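Local coordinates for protein cycloalternan-forming enzyme (Listeria monocytogenes serovar 1/2a, PDB 5F7U) that is a multidomain enzyme of glycosyl hydrolase family 31, built on a TIM barrel with several beta-rich domains and binding glycans at several sites, at residues S303-S307 against Q556-R561; D14-Y18 against E268-Y272; S864-M870 against K925-I931. The protein carries 1 engineered substitution. All coordinates share one frame; numbering follows the deposited sequence.

Overall arrangement
Contacts 1 and 2 are neighbours, with centres 10 Å apart. They touch directly: S307 O is 2.7 Å from T269 N, and H306 NE2 is 2.7 Å from E268 OE1. Together they bring three parts of the chain to one place: the loop holding 14-18, the mutarotase-like domain with 268-272 and 303-307, and helix 555-577 of the TIM-barrel domain. The side chain of Y272 in contact 2 is about 9 Å from a bound alpha-D-glucopyranose. Contact 3 lies across the chain's centre in a distant beta domain. Its nearest atoms are about 38 Å from contact 1 and about 42 Å from contact 2. There the side chain of M870 is about 11 Å from a magnesium ion.

Contact 1. Residues S303-S307 against Q556-R561; sequences SDFHS and QEMRNR
D304 and R561 meet side-on. The guanidinium gives NE to one carboxylate oxygen and NH2 to the other. R561 NE lies 2.9 Å from D304 OD2 in a nearly straight bond that runs close to the guanidinium plane. R561 NH2 lies 2.9 Å from D304 OD1, in a more bent bond on the syn side of the carboxylate. The match is not flat: the two planes are 53° apart, and NE meets OD2 from above the carboxylate plane. R561 is bent in mid-chain, which folds its head back to D304. NH2 has a second partner, S590 O.

F305 packs on E557. The CB and CG of E557 lie over one face of the ring, and CG is 3.9 Å from the ring centroid in a CH-pi contact. CG of E557 is anti to the backbone N (chi1 -161°), and the extended chain carries the carboxylate over the CE2-CZ side of the ring, with the two planes only 15° apart. Q556 CB sits at the ring's edge. S303 OG also lies at this ring's edge and accepts from F305 N, which makes an ST turn.

Waters bridge the two segments. Water 2 donates to D304 O and Q556 O, and accepts from N560 N. Water 3 accepts from D304 N and donates to E557 OE2 at 3.0 Å. Water 4 joins H306 N to Q556 O, 2.8 Å from the nitrogen. N560 OD1 accepts from V271 N; its ND2 donates to T269 O and to water 1.

The loop of the mutarotase-like domain is therefore held to a barrel-domain helix by one two-pronged salt bridge, one ring face and shared waters. E557 OE2 lies 5.7 Å from D304 OD2, and R561 would be expected to offset the like charge of these two acids.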
loop_
_atom_site.group_PDB
_atom_site.type_symbol
_atom_site.label_atom_id
_atom_site.label_comp_id
_atom_site.label_asym_id
_atom_site.label_seq_id
_atom_site.Cartn_x
_atom_site.Cartn_y
_atom_site.Cartn_z
ATOM N N SER A 303 -9.704 -17.557 3.514
ATOM C CA SER A 303 -9.081 -18.808 3.079
ATOM C C SER A 303 -7.779 -18.492 2.383
ATOM O O SER A 303 -7.684 -17.501 1.668
ATOM C CB SER A 303 -9.975 -19.518 2.053
ATOM O OG SER A 303 -9.385 -20.763 1.676
ATOM N N ASP A 304 -6.805 -19.377 2.556
ATOM C CA ASP A 304 -5.542 -19.253 1.844
ATOM C C ASP A 304 -5.563 -19.921 0.477
ATOM O O ASP A 304 -4.624 -19.730 -0.292
ATOM C CB ASP A 304 -4.393 -19.822 2.696
ATOM C CG ASP A 304 -4.094 -18.956 3.914
ATOM O OD1 ASP A 304 -4.332 -17.736 3.828
ATOM O OD2 ASP A 304 -3.617 -19.509 4.928
ATOM N N PHE A 305 -6.620 -20.684 0.159
ATOM C CA PHE A 305 -6.717 -21.268 -1.196
ATOM C C PHE A 305 -6.842 -20.164 -2.248
ATOM O O PHE A 305 -7.310 -19.068 -1.953
ATOM C CB PHE A 305 -7.925 -22.202 -1.319
ATOM C CG PHE A 305 -7.761 -23.526 -0.607
ATOM C CD1 PHE A 305 -7.032 -24.561 -1.183
ATOM C CD2 PHE A 305 -8.386 -23.755 0.621
ATOM C CE1 PHE A 305 -6.895 -25.787 -0.526
ATOM C CE2 PHE A 305 -8.270 -24.986 1.270
ATOM C CZ PHE A 305 -7.508 -26.003 0.708
ATOM N N HIS A 306 -6.401 -20.462 -3.469
ATOM C CA HIS A 306 -6.640 -19.551 -4.593
ATOM C C HIS A 306 -8.140 -19.246 -4.745
ATOM O O HIS A 306 -8.989 -20.138 -4.645
ATOM C CB HIS A 306 -6.099 -20.174 -5.876
ATOM C CG HIS A 306 -6.649 -19.551 -7.119
ATOM N ND1 HIS A 306 -7.581 -20.182 -7.910
ATOM C CD2 HIS A 306 -6.412 -18.348 -7.694
ATOM C CE1 HIS A 306 -7.889 -19.397 -8.928
ATOM N NE2 HIS A 306 -7.192 -18.279 -8.822
ATOM N N SER A 307 -8.443 -17.976 -4.976
ATOM C CA SER A 307 -9.789 -17.552 -5.333
ATOM C C SER A 307 -9.708 -16.649 -6.574
ATOM O O SER A 307 -8.653 -16.028 -6.862
ATOM C CB SER A 307 -10.470 -16.810 -4.171
ATOM O OG SER A 307 -9.667 -15.731 -3.692
ATOM N N GLN A 556 -1.988 -26.467 -2.630
ATOM C CA GLN A 556 -3.049 -25.519 -2.997
ATOM C C GLN A 556 -3.322 -24.524 -1.890
ATOM O O GLN A 556 -3.504 -23.337 -2.150
ATOM C CB GLN A 556 -4.344 -26.242 -3.327
ATOM C CG GLN A 556 -4.297 -26.920 -4.675
ATOM C CD GLN A 556 -5.461 -27.861 -4.828
ATOM O OE1 GLN A 556 -5.465 -28.943 -4.247
ATOM N NE2 GLN A 556 -6.463 -27.454 -5.593
ATOM N N GLU A 557 -3.372 -25.026 -0.667
ATOM C CA GLU A 557 -3.689 -24.187 0.478
ATOM C C GLU A 557 -2.500 -23.324 0.874
ATOM O O GLU A 557 -2.660 -22.190 1.338
ATOM C CB GLU A 557 -4.118 -25.055 1.661
ATOM C CG GLU A 557 -4.893 -24.244 2.690
ATOM C CD GLU A 557 -5.603 -25.087 3.717
ATOM O OE1 GLU A 557 -5.424 -26.317 3.749
ATOM O OE2 GLU A 557 -6.355 -24.486 4.515
ATOM N N MET A 558 -1.305 -23.864 0.688
ATOM C CA MET A 558 -0.106 -23.235 1.222
ATOM C C MET A 558 0.585 -22.261 0.294
ATOM O O MET A 558 1.366 -21.443 0.790
ATOM C CB MET A 558 0.890 -24.292 1.702
ATOM C CG MET A 558 0.578 -24.821 3.098
ATOM S SD MET A 558 0.645 -23.570 4.400
ATOM C CE MET A 558 2.337 -22.966 4.282
ATOM N N ARG A 559 0.326 -22.324 -1.014
ATOM C CA ARG A 559 1.041 -21.414 -1.921
ATOM C C ARG A 559 0.961 -19.934 -1.476
ATOM O O ARG A 559 2.010 -19.270 -1.363
ATOM C CB ARG A 559 0.631 -21.548 -3.388
ATOM C CG ARG A 559 1.417 -20.540 -4.225
ATOM C CD ARG A 559 1.214 -20.717 -5.692
ATOM N NE ARG A 559 1.908 -19.666 -6.442
ATOM C CZ ARG A 559 3.147 -19.740 -6.914
ATOM N NH1 ARG A 559 3.924 -20.823 -6.705
ATOM N NH2 ARG A 559 3.626 -18.700 -7.602
ATOM N N ASN A 560 -0.246 -19.420 -1.212
ATOM C CA ASN A 560 -0.380 -18.007 -0.852
ATOM C C ASN A 560 0.132 -17.710 0.561
ATOM O O ASN A 560 0.635 -16.611 0.837
ATOM C CB ASN A 560 -1.829 -17.526 -0.991
ATOM C CG ASN A 560 -2.297 -17.488 -2.448
ATOM O OD1 ASN A 560 -1.490 -17.538 -3.387
ATOM N ND2 ASN A 560 -3.607 -17.368 -2.642
ATOM N N ARG A 561 0.000 -18.702 1.435
ATOM C CA ARG A 561 0.372 -18.575 2.851
ATOM C C ARG A 561 1.872 -18.627 3.091
ATOM O O ARG A 561 2.393 -17.917 3.963
ATOM C CB ARG A 561 -0.361 -19.652 3.683
ATOM C CG ARG A 561 -0.029 -19.693 5.189
ATOM C CD ARG A 561 -0.161 -18.342 5.895
ATOM N NE ARG A 561 -1.475 -17.732 5.686
ATOM C CZ ARG A 561 -1.770 -16.463 5.960
ATOM N NH1 ARG A 561 -0.843 -15.640 6.447
ATOM N NH2 ARG A 561 -2.997 -16.019 5.731
HETATM O O HOH W 1 -5.589 -16.432 -0.609
HETATM O O HOH W 2 -2.720 -20.732 -1.847
HETATM O O HOH W 3 -6.916 -21.541 4.437
HETATM O O HOH W 4 -5.345 -23.015 -4.162
#

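Contact 2. Residues D14-Y18 against E268-Y272; sequences DDDLY and ETYVY
Y270 OH is gripped from two directions. L17 N donates to it at 3.1 Å, and water 5 lies 2.7 Å from the same Y270 OH, near the plane of the ring. Water 5 also donates to D15 O, so the phenol is tied to the 14-18 loop twice.

The ring of Y270 is flanked by L17. L17 CB stands over one face, 3.6 Å from the ring centroid, and CD2 of the same leucine lies near Y270 CG and CB and against E268 CG. With chi1 at -172° the L17 branch swings away from its own N and lies along the tyrosine.

Y18, Y270 and Y272 form an aromatic cluster. Y18 turns its edge to the face of Y272, a T-shaped pair with centroids 5.1 Å apart. Y270 in turn offers its edge to the face of Y18 in an offset edge-to-face pair, with planes at 88°. Y18 CE2 is the atom shared by both pairs, lying 3.7 Å from Y272 CD1.

D16 closes a turn within its own loop. Its OD2 accepts from Y18 N at 2.9 Å, an Asx turn, and also from T19 N. D16 OD1 lies at the edge of the Y272 ring and is hydrogen-bonded to W543 NE1. Water 6 joins D16 OD2 to Y272 OH, and water 7 joins Y18 OH to Y270 O. D15 forms a salt bridge with R545.

The loop between strands 6-8 and 25-26 thus packs on E268 of strand 266-269 and on Y270 and Y272. Helix 555-577 lies alongside, with R559 against Y270 and Y272, and Q556 against D15.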
loop_
_atom_site.group_PDB
_atom_site.type_symbol
_atom_site.label_atom_id
_atom_site.label_comp_id
_atom_site.label_asym_id
_atom_site.label_seq_id
_atom_site.Cartn_x
_atom_site.Cartn_y
_atom_site.Cartn_z
ATOM N N ASP A 14 2.883 -28.866 -12.221
ATOM C CA ASP A 14 3.266 -28.078 -11.058
ATOM C C ASP A 14 2.075 -27.336 -10.444
ATOM O O ASP A 14 2.256 -26.526 -9.528
ATOM C CB ASP A 14 4.379 -27.092 -11.436
ATOM C CG ASP A 14 5.671 -27.787 -11.793
ATOM O OD1 ASP A 14 6.053 -28.752 -11.097
ATOM O OD2 ASP A 14 6.324 -27.373 -12.771
ATOM N N ASP A 15 0.874 -27.609 -10.957
ATOM C CA ASP A 15 -0.357 -26.913 -10.543
ATOM C C ASP A 15 -0.270 -25.384 -10.756
ATOM O O ASP A 15 -0.880 -24.602 -10.023
ATOM C CB ASP A 15 -0.672 -27.234 -9.068
ATOM C CG ASP A 15 -2.132 -27.006 -8.710
ATOM O OD1 ASP A 15 -3.010 -27.346 -9.507
ATOM O OD2 ASP A 15 -2.362 -26.462 -7.618
ATOM N N ASP A 16 0.484 -24.966 -11.763
ATOM C CA ASP A 16 0.653 -23.536 -12.017
ATOM C C ASP A 16 -0.679 -22.967 -12.514
ATOM O O ASP A 16 -1.374 -23.621 -13.312
ATOM C CB ASP A 16 1.777 -23.316 -13.032
ATOM C CG ASP A 16 2.191 -21.866 -13.117
ATOM O OD1 ASP A 16 3.038 -21.401 -12.329
ATOM O OD2 ASP A 16 1.652 -21.170 -13.978
ATOM N N LEU A 17 -1.054 -21.781 -12.030
ATOM C CA LEU A 17 -2.311 -21.158 -12.480
ATOM C C LEU A 17 -2.250 -20.759 -13.955
ATOM O O LEU A 17 -3.267 -20.783 -14.642
ATOM C CB LEU A 17 -2.658 -19.907 -11.656
ATOM C CG LEU A 17 -4.031 -19.245 -11.870
ATOM C CD1 LEU A 17 -5.168 -20.220 -11.559
ATOM C CD2 LEU A 17 -4.148 -17.977 -11.045
ATOM N N TYR A 18 -1.072 -20.354 -14.412
ATOM C CA TYR A 18 -0.957 -19.629 -15.680
ATOM C C TYR A 18 -0.507 -20.511 -16.825
ATOM O O TYR A 18 -0.765 -20.184 -17.998
ATOM C CB TYR A 18 -0.005 -18.444 -15.515
ATOM C CG TYR A 18 -0.478 -17.435 -14.476
ATOM C CD1 TYR A 18 -1.696 -16.751 -14.627
ATOM C CD2 TYR A 18 0.305 -17.153 -13.343
ATOM C CE1 TYR A 18 -2.129 -15.830 -13.676
ATOM C CE2 TYR A 18 -0.109 -16.225 -12.400
ATOM C CZ TYR A 18 -1.330 -15.582 -12.561
ATOM O OH TYR A 18 -1.747 -14.682 -11.635
ATOM N N GLU A 268 -7.221 -12.674 -9.699
ATOM C CA GLU A 268 -6.750 -13.947 -9.145
ATOM C C GLU A 268 -6.032 -13.685 -7.829
ATOM O O GLU A 268 -5.088 -12.888 -7.796
ATOM C CB GLU A 268 -5.740 -14.611 -10.094
ATOM C CG GLU A 268 -6.221 -14.786 -11.520
ATOM C CD GLU A 268 -7.467 -15.646 -11.676
ATOM O OE1 GLU A 268 -7.812 -16.472 -10.796
ATOM O OE2 GLU A 268 -8.110 -15.518 -12.740
ATOM N N THR A 269 -6.468 -14.366 -6.771
ATOM C CA THR A 269 -5.774 -14.327 -5.501
ATOM C C THR A 269 -4.703 -15.418 -5.550
ATOM O O THR A 269 -4.934 -16.569 -5.189
ATOM C CB THR A 269 -6.725 -14.536 -4.309
ATOM O OG1 THR A 269 -7.882 -13.705 -4.480
ATOM C CG2 THR A 269 -6.010 -14.140 -2.995
ATOM N N TYR A 270 -3.538 -15.041 -6.048
ATOM C CA TYR A 270 -2.505 -16.020 -6.367
ATOM C C TYR A 270 -1.176 -15.291 -6.365
ATOM O O TYR A 270 -0.923 -14.438 -7.234
ATOM C CB TYR A 270 -2.770 -16.580 -7.774
ATOM C CG TYR A 270 -1.899 -17.748 -8.174
ATOM C CD1 TYR A 270 -2.163 -19.050 -7.687
ATOM C CD2 TYR A 270 -0.856 -17.578 -9.099
ATOM C CE1 TYR A 270 -1.389 -20.136 -8.086
ATOM C CE2 TYR A 270 -0.083 -18.654 -9.503
ATOM C CZ TYR A 270 -0.345 -19.921 -8.996
ATOM O OH TYR A 270 0.433 -20.976 -9.424
ATOM N N VAL A 271 -0.314 -15.636 -5.422
ATOM C CA VAL A 271 1.009 -15.002 -5.375
ATOM C C VAL A 271 1.871 -15.518 -6.530
ATOM O O VAL A 271 1.840 -16.713 -6.865
ATOM C CB VAL A 271 1.732 -15.199 -4.017
ATOM C CG1 VAL A 271 0.905 -14.599 -2.865
ATOM C CG2 VAL A 271 2.102 -16.661 -3.752
ATOM N N TYR A 272 2.632 -14.614 -7.139
ATOM C CA TYR A 272 3.456 -15.002 -8.271
ATOM C C TYR A 272 4.630 -14.058 -8.412
ATOM O O TYR A 272 4.498 -12.863 -8.147
ATOM C CB TYR A 272 2.615 -15.048 -9.559
ATOM C CG TYR A 272 3.265 -15.814 -10.676
ATOM C CD1 TYR A 272 3.127 -17.209 -10.783
ATOM C CD2 TYR A 272 4.006 -15.143 -11.630
ATOM C CE1 TYR A 272 3.738 -17.903 -11.836
ATOM C CE2 TYR A 272 4.626 -15.812 -12.662
ATOM C CZ TYR A 272 4.490 -17.177 -12.764
ATOM O OH TYR A 272 5.142 -17.760 -13.834
HETATM O O HOH W 5 0.224 -23.180 -7.922
HETATM O O HOH W 6 3.677 -19.540 -15.164
HETATM O O HOH W 7 -0.429 -13.243 -9.694
#

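Contact 3. Residues S864-M870 against K925-I931; sequences SVDLPAM and KDAKQAI
Two neighbouring strands of a six-stranded antiparallel sheet meet here, 862-867 and 929-934. V865 with I931 and L867 with Q929 are hydrogen-bonded pairs, and D866 with A930 is the non-hydrogen-bonded pair between them. V865 N donates to I931 O at 2.7 Å, and I931 N returns the bond to V865 O at 2.8 Å. The next pair repeats this, with L867 N to Q929 O at 2.9 Å and Q929 N to L867 O at 2.8 Å. The N-to-C directions of 864-867 and 929-931 are 163° apart, close to antiparallel.

V865, L867, Q929 and I931 share one face. V865 CB and I931 CB touch at 4.1 Å, straight across the pair. Two torsions of L867, chi1 -171° and chi2 72°, send its CD2 diagonally to I931 CD1. L867 and Q929 lie side by side and point the same way. D866 and A930 are on the other face.

Past L867 the regular pairing stops, but the two chains stay close. One more bond closes this end, M870 N to K925 O at 3.2 Å. A869 fits in between: its CA makes CH...O contacts with K925 O and A927 O, and its CB rests against the D926-A927 peptide. Water 10 accepts from K925 N and, weakly, from M870 N.

Strand 848-857 flanks 862-867 on its other side, and strand 885-888 flanks 929-934. The face with L867 and I931 packs on M876, A922 and V920 of strands 874-879 and 917-922, which belong to a second sheet. Two sheets packed face to face, with a largely apolar interior, are consistent with a beta sandwich.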
loop_
_atom_site.group_PDB
_atom_site.type_symbol
_atom_site.label_atom_id
_atom_site.label_comp_id
_atom_site.label_asym_id
_atom_site.label_seq_id
_atom_site.Cartn_x
_atom_site.Cartn_y
_atom_site.Cartn_z
ATOM N N SER A 864 -6.762 30.231 18.985
ATOM C CA SER A 864 -6.227 29.745 20.252
ATOM C C SER A 864 -5.616 28.373 20.058
ATOM O O SER A 864 -6.162 27.541 19.337
ATOM C CB SER A 864 -7.319 29.715 21.316
ATOM O OG SER A 864 -7.897 31.005 21.449
ATOM N N VAL A 865 -4.455 28.163 20.668
ATOM C CA VAL A 865 -3.786 26.858 20.628
ATOM C C VAL A 865 -3.597 26.372 22.061
ATOM O O VAL A 865 -3.035 27.093 22.901
ATOM C CB VAL A 865 -2.434 26.913 19.885
ATOM C CG1 VAL A 865 -1.778 25.523 19.845
ATOM C CG2 VAL A 865 -2.622 27.437 18.469
ATOM N N ASP A 866 -4.103 25.172 22.329
ATOM C CA ASP A 866 -3.956 24.542 23.622
ATOM C C ASP A 866 -2.827 23.542 23.514
ATOM O O ASP A 866 -2.976 22.471 22.907
ATOM C CB ASP A 866 -5.264 23.883 24.054
ATOM C CG ASP A 866 -6.341 24.894 24.441
ATOM O OD1 ASP A 866 -6.059 26.125 24.582
ATOM O OD2 ASP A 866 -7.497 24.444 24.630
ATOM N N LEU A 867 -1.683 23.926 24.070
ATOM C CA LEU A 867 -0.479 23.107 24.009
ATOM C C LEU A 867 -0.364 22.288 25.304
ATOM O O LEU A 867 -0.489 22.840 26.394
ATOM C CB LEU A 867 0.731 24.018 23.796
ATOM C CG LEU A 867 2.130 23.490 23.490
ATOM C CD1 LEU A 867 2.228 22.926 22.079
ATOM C CD2 LEU A 867 3.119 24.627 23.685
ATOM N N PRO A 868 -0.174 20.957 25.193
ATOM C CA PRO A 868 -0.048 20.165 26.413
ATOM C C PRO A 868 1.364 20.342 26.974
ATOM O O PRO A 868 2.176 21.036 26.351
ATOM C CB PRO A 868 -0.263 18.735 25.908
ATOM C CG PRO A 868 0.328 18.752 24.541
ATOM C CD PRO A 868 0.016 20.131 23.988
ATOM N N ALA A 869 1.653 19.722 28.119
ATOM C CA ALA A 869 3.026 19.648 28.616
ATOM C C ALA A 869 3.922 19.059 27.511
ATOM O O ALA A 869 3.529 18.098 26.842
ATOM C CB ALA A 869 3.085 18.793 29.865
ATOM N N MET A 870 5.088 19.668 27.302
ATOM C CA MET A 870 6.055 19.212 26.286
ATOM C C MET A 870 7.438 19.112 26.922
ATOM O O MET A 870 7.730 19.811 27.895
ATOM C CB MET A 870 6.127 20.184 25.097
ATOM C CG MET A 870 4.822 20.435 24.354
ATOM S SD MET A 870 4.180 19.005 23.452
ATOM C CE MET A 870 5.251 18.994 22.019
ATOM N N LYS A 925 7.577 23.290 29.147
ATOM C CA LYS A 925 6.964 23.353 30.487
ATOM C C LYS A 925 6.257 22.043 30.780
ATOM O O LYS A 925 5.676 21.434 29.881
ATOM C CB LYS A 925 5.946 24.495 30.588
ATOM C CG LYS A 925 6.576 25.876 30.675
ATOM C CD LYS A 925 5.629 26.917 31.222
ATOM C CE LYS A 925 6.382 28.220 31.410
ATOM N NZ LYS A 925 5.848 28.972 32.580
ATOM N N ASP A 926 6.286 21.631 32.044
ATOM C CA ASP A 926 5.591 20.431 32.482
ATOM C C ASP A 926 4.114 20.709 32.842
ATOM O O ASP A 926 3.547 20.116 33.778
ATOM C CB ASP A 926 6.348 19.797 33.651
ATOM C CG ASP A 926 5.993 18.331 33.855
ATOM O OD1 ASP A 926 5.147 17.785 33.103
ATOM O OD2 ASP A 926 6.571 17.715 34.783
ATOM N N ALA A 927 3.506 21.623 32.095
ATOM C CA ALA A 927 2.132 22.044 32.294
ATOM C C ALA A 927 1.563 22.463 30.954
ATOM O O ALA A 927 2.318 22.794 30.037
ATOM C CB ALA A 927 2.068 23.210 33.272
ATOM N N LYS A 928 0.235 22.443 30.852
ATOM C CA LYS A 928 -0.479 22.940 29.672
ATOM C C LYS A 928 -0.231 24.438 29.508
ATOM O O LYS A 928 -0.068 25.158 30.502
ATOM C CB LYS A 928 -1.979 22.684 29.796
ATOM C CG LYS A 928 -2.373 21.208 29.864
ATOM C CD LYS A 928 -3.891 20.989 29.914
ATOM C CE LYS A 928 -4.634 21.450 28.650
ATOM N NZ LYS A 928 -4.121 20.955 27.325
ATOM N N GLN A 929 -0.178 24.896 28.261
ATOM C CA GLN A 929 0.008 26.319 27.965
ATOM C C GLN A 929 -1.045 26.778 26.981
ATOM O O GLN A 929 -1.272 26.124 25.968
ATOM C CB GLN A 929 1.411 26.607 27.421
ATOM C CG GLN A 929 2.514 26.379 28.456
ATOM C CD GLN A 929 3.875 26.731 27.915
ATOM O OE1 GLN A 929 4.562 25.886 27.334
ATOM N NE2 GLN A 929 4.272 27.986 28.083
ATOM N N ALA A 930 -1.672 27.907 27.283
ATOM C CA ALA A 930 -2.743 28.451 26.451
ATOM C C ALA A 930 -2.211 29.591 25.577
ATOM O O ALA A 930 -1.927 30.680 26.083
ATOM C CB ALA A 930 -3.904 28.909 27.329
ATOM N N ILE A 931 -2.079 29.336 24.273
ATOM C CA ILE A 931 -1.522 30.309 23.326
ATOM C C ILE A 931 -2.699 30.983 22.626
ATOM O O ILE A 931 -3.603 30.300 22.145
ATOM C CB ILE A 931 -0.593 29.635 22.275
ATOM C CG1 ILE A 931 0.623 28.967 22.956
ATOM C CG2 ILE A 931 -0.144 30.634 21.200
ATOM C CD1 ILE A 931 1.400 28.024 22.042
HETATM O O HOH W 8 -5.447 28.962 24.138
HETATM O O HOH W 9 3.221 23.299 27.432
HETATM O O HOH W 10 5.956 22.755 27.028
#